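Local coordinates for protein mnemiopsin 1 (Mnemiopsis leidyi, PDB 5VP3) that probably emits blue light when calcium binds its EF-hands, as a calcium-regulated, light-sensitive photoprotein of a ctenophore, at residues 167-172 with 182-187. Sequence-based numbering, arbitrary orientation.
Sequences QKADTD and LVHLFR. With CD (cadmium ion), chain D; NI (nickel (II) ion), chain F.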
ATOM      1  N   GLN A 167      14.034  12.858   2.008  1.00 41.77           N
ATOM      2  CA  GLN A 167      14.521  13.649   3.132  1.00 50.07           C
ATOM      3  C   GLN A 167      13.822  13.260   4.429  1.00 44.45           C
ATOM      4  O   GLN A 167      14.457  13.181   5.484  1.00 42.73           O
ATOM      5  CB  GLN A 167      14.316  15.137   2.854  1.00 45.83           C
ATOM      6  CG  GLN A 167      14.881  16.060   3.929  1.00 62.98           C
ATOM      7  CD  GLN A 167      16.147  16.783   3.477  1.00 84.57           C
ATOM      8  OE1 GLN A 167      16.252  17.191   2.313  1.00 82.35           O
ATOM      9  NE2 GLN A 167      17.115  16.947   4.395  1.00 76.98           N
ATOM     10  N   LYS A 168      12.517  13.021   4.384  1.00 42.69           N
ATOM     11  CA  LYS A 168      11.833  12.802   5.643  1.00 34.25           C
ATOM     12  C   LYS A 168      12.078  11.412   6.181  1.00 41.65           C
ATOM     13  O   LYS A 168      12.038  11.213   7.402  1.00 48.59           O
ATOM     14  CB  LYS A 168      10.340  13.075   5.498  1.00 57.24           C
ATOM     15  CG  LYS A 168       9.973  14.463   6.016  1.00 66.44           C
ATOM     16  CD  LYS A 168       8.494  14.797   5.887  1.00 81.76           C
ATOM     17  CE  LYS A 168       8.141  15.315   4.489  1.00 85.83           C
ATOM     18  NZ  LYS A 168       6.943  16.219   4.515  1.00 78.69           N
ATOM     19  N   ALA A 169      12.361  10.443   5.316  1.00 33.39           N
ATOM     20  CA  ALA A 169      12.528   9.078   5.788  1.00 38.76           C
ATOM     21  C   ALA A 169      13.988   8.693   6.023  1.00 28.56           C
ATOM     22  O   ALA A 169      14.255   7.748   6.773  1.00 29.36           O
ATOM     23  CB  ALA A 169      11.887   8.120   4.793  1.00 30.38           C
ATOM     24  N   ASP A 170      14.935   9.403   5.414  1.00 29.93           N
ATOM     25  CA  ASP A 170      16.363   9.090   5.567  1.00 29.00           C
ATOM     26  C   ASP A 170      16.900   9.808   6.802  1.00 30.81           C
ATOM     27  O   ASP A 170      17.732  10.709   6.732  1.00 32.80           O
ATOM     28  CB  ASP A 170      17.141   9.502   4.334  1.00 26.83           C
ATOM     29  CG  ASP A 170      18.639   9.254   4.462  1.00 34.56           C
ATOM     30  OD1 ASP A 170      19.057   8.358   5.246  1.00 28.31           O
ATOM     31  OD2 ASP A 170      19.376   9.949   3.735  1.00 30.06           O
ATOM     32  N   THR A 171      16.393   9.403   7.954  1.00 28.14           N
ATOM     33  CA  THR A 171      16.783  10.075   9.190  1.00 31.64           C
ATOM     34  C   THR A 171      18.187   9.669   9.631  1.00 29.38           C
ATOM     35  O   THR A 171      18.785  10.352  10.468  1.00 32.64           O
ATOM     36  CB  THR A 171      15.765   9.746  10.284  1.00 30.41           C
ATOM     37  OG1 THR A 171      15.617   8.341  10.336  1.00 28.24           O
ATOM     38  CG2 THR A 171      14.398  10.354   9.989  1.00 35.75           C
ATOM     39  N   ASP A 172      18.628   8.504   9.145  1.00 30.28           N
ATOM     40  CA  ASP A 172      20.009   8.016   9.049  1.00 40.49           C
ATOM     41  C   ASP A 172      20.990   9.040   8.515  1.00 41.99           C
ATOM     42  O   ASP A 172      22.197   8.948   8.779  1.00 32.71           O
ATOM     43  CB  ASP A 172      20.021   6.806   8.039  1.00 26.06           C
ATOM     44  CG  ASP A 172      20.276   5.523   8.686  1.00 26.54           C
ATOM     45  OD1 ASP A 172      20.714   5.534   9.853  1.00 60.99           O
ATOM     46  OD2 ASP A 172      20.063   4.482   8.047  1.00 54.23           O
ATOM     47  N   LEU A 182      12.197   2.643   4.283  1.00 25.31           N
ATOM     48  CA  LEU A 182      11.192   2.542   3.240  1.00 27.94           C
ATOM     49  C   LEU A 182       9.882   2.051   3.852  1.00 27.60           C
ATOM     50  O   LEU A 182       8.805   2.519   3.469  1.00 28.55           O
ATOM     51  CB  LEU A 182      11.667   1.630   2.113  1.00 22.55           C
ATOM     52  CG  LEU A 182      10.753   1.561   0.890  1.00 23.94           C
ATOM     53  CD1 LEU A 182      10.732   2.813   0.076  1.00 27.29           C
ATOM     54  CD2 LEU A 182      11.069   0.402  -0.025  1.00 23.52           C
ATOM     55  N   VAL A 183       9.964   1.187   4.871  1.00 30.57           N
ATOM     56  CA  VAL A 183       8.760   0.838   5.616  1.00 31.43           C
ATOM     57  C   VAL A 183       8.106   2.104   6.137  1.00 29.76           C
ATOM     58  O   VAL A 183       6.911   2.355   5.914  1.00 26.84           O
ATOM     59  CB  VAL A 183       9.090  -0.136   6.763  1.00 30.45           C
ATOM     60  CG1 VAL A 183       7.879  -0.338   7.681  1.00 38.27           C
ATOM     61  CG2 VAL A 183       9.519  -1.432   6.221  1.00 25.81           C
ATOM     62  N   HIS A 184       8.878   2.932   6.829  1.00 24.12           N
ATOM     63  CA  HIS A 184       8.319   4.171   7.347  1.00 27.11           C
ATOM     64  C   HIS A 184       7.593   4.917   6.233  1.00 33.37           C
ATOM     65  O   HIS A 184       6.455   5.378   6.404  1.00 27.68           O
ATOM     66  CB  HIS A 184       9.428   5.046   7.968  1.00 29.31           C
ATOM     67  CG  HIS A 184       8.975   6.430   8.352  1.00 34.01           C
ATOM     68  ND1 HIS A 184       8.702   6.793   9.658  1.00 52.63           N
ATOM     69  CD2 HIS A 184       8.736   7.537   7.601  1.00 41.93           C
ATOM     70  CE1 HIS A 184       8.322   8.059   9.693  1.00 41.88           C
ATOM     71  NE2 HIS A 184       8.325   8.534   8.456  1.00 39.33           N
ATOM     72  N   LEU A 185       8.250   5.052   5.079  1.00 32.64           N
ATOM     73  CA  LEU A 185       7.679   5.786   3.947  1.00 28.20           C
ATOM     74  C   LEU A 185       6.400   5.140   3.443  1.00 28.66           C
ATOM     75  O   LEU A 185       5.416   5.826   3.132  1.00 27.69           O
ATOM     76  CB  LEU A 185       8.717   5.824   2.839  1.00 29.69           C
ATOM     77  CG  LEU A 185       8.505   6.799   1.711  1.00 43.61           C
ATOM     78  CD1 LEU A 185       9.870   7.075   1.084  1.00 44.84           C
ATOM     79  CD2 LEU A 185       7.537   6.246   0.654  1.00 57.38           C
ATOM     80  N   PHE A 186       6.399   3.812   3.344  1.00 23.60           N
ATOM     81  CA  PHE A 186       5.235   3.087   2.829  1.00 29.81           C
ATOM     82  C   PHE A 186       4.073   3.114   3.813  1.00 33.17           C
ATOM     83  O   PHE A 186       2.911   3.103   3.406  1.00 28.73           O
ATOM     84  CB  PHE A 186       5.632   1.635   2.500  1.00 23.61           C
ATOM     85  CG  PHE A 186       6.011   1.405   1.037  1.00 23.80           C
ATOM     86  CD1 PHE A 186       6.932   2.204   0.387  1.00 26.63           C
ATOM     87  CD2 PHE A 186       5.476   0.368   0.341  1.00 24.33           C
ATOM     88  CE1 PHE A 186       7.268   1.967  -0.945  1.00 26.57           C
ATOM     89  CE2 PHE A 186       5.810   0.143  -0.970  1.00 36.22           C
ATOM     90  CZ  PHE A 186       6.711   0.955  -1.607  1.00 23.26           C
ATOM     91  N   ARG A 187       4.351   3.149   5.089  1.00 27.89           N
ATOM     92  CA  ARG A 187       3.305   3.317   6.052  1.00 36.29           C
ATOM     93  C   ARG A 187       2.570   4.626   5.832  1.00 32.54           C
ATOM     94  O   ARG A 187       1.400   4.659   5.880  1.00 33.94           O
ATOM     95  CB  ARG A 187       3.794   3.213   7.479  1.00 26.29           C
ATOM     96  CG  ARG A 187       4.331   1.879   7.870  1.00 33.26           C
ATOM     97  CD  ARG A 187       4.560   1.719   9.348  1.00 32.83           C
ATOM     98  NE  ARG A 187       4.026   0.467   9.714  1.00 59.22           N
ATOM     99  CZ  ARG A 187       2.957   0.307  10.437  1.00 46.07           C
ATOM    100  NH1 ARG A 187       2.358   1.327  10.960  1.00 43.76           N
ATOM    101  NH2 ARG A 187       2.544  -0.904  10.633  1.00 52.61           N
TER
HETATM  102 CD    CD D 303      19.092   6.153   5.545  1.00 26.20          CD
HETATM  103 NI    NI F 305       9.296   6.001  11.443  1.00 36.59          NI
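Ala-169 meets His-184 and Leu-185 mainly through its methyl CB, and no hydrogen bond joins the two segments. Ala-169 CB points at helix 179-190 and lies 4.3 Å from His-184 CD2 and 4.3 Å from Leu-185 CD1, both at the loose end of van der Waals range. With Ala-169 CA and Leu-185 CA 6.1 Å apart, the helices approach closely here, and the small alanine side chain fits that spacing.

The His-184 side chain can be followed outward. Its CB also leaves the helix toward 167-172, and CG lies anti to the backbone N (chi1 172°), which carries the imidazole across to the alanine. CD2 is the ring atom that touches the methyl, at an oblique approach. On the other side of the ring, ND1 binds the nickel ion at 2.0 Å, while NE2 stays 4.0 Å from that metal, so coordination is through ND1. CE1, beside ND1, sits 2.9 Å from nickel but is not a ligand. The ND1 bond should restrain rotation of the ring.

Leu-185 meets the same methyl with CD1 and, almost as closely, with its own CB; Leu-177 touches both Ala-169 and Leu-185, while Leu-148 packs on Leu-185. Directly after Ala-169 the chain leaves helical geometry at Asp-170, whose OD1 binds cadmium at 2.2 Å, a site completed by Thr-174, Lys-176 O, Glu-178 and Glu-181. The contact thus joins the end of the entering helix to the exiting helix of an EF-hand, a helix-loop-helix with cadmium in its loop, where calcium would be expected in the working photoprotein.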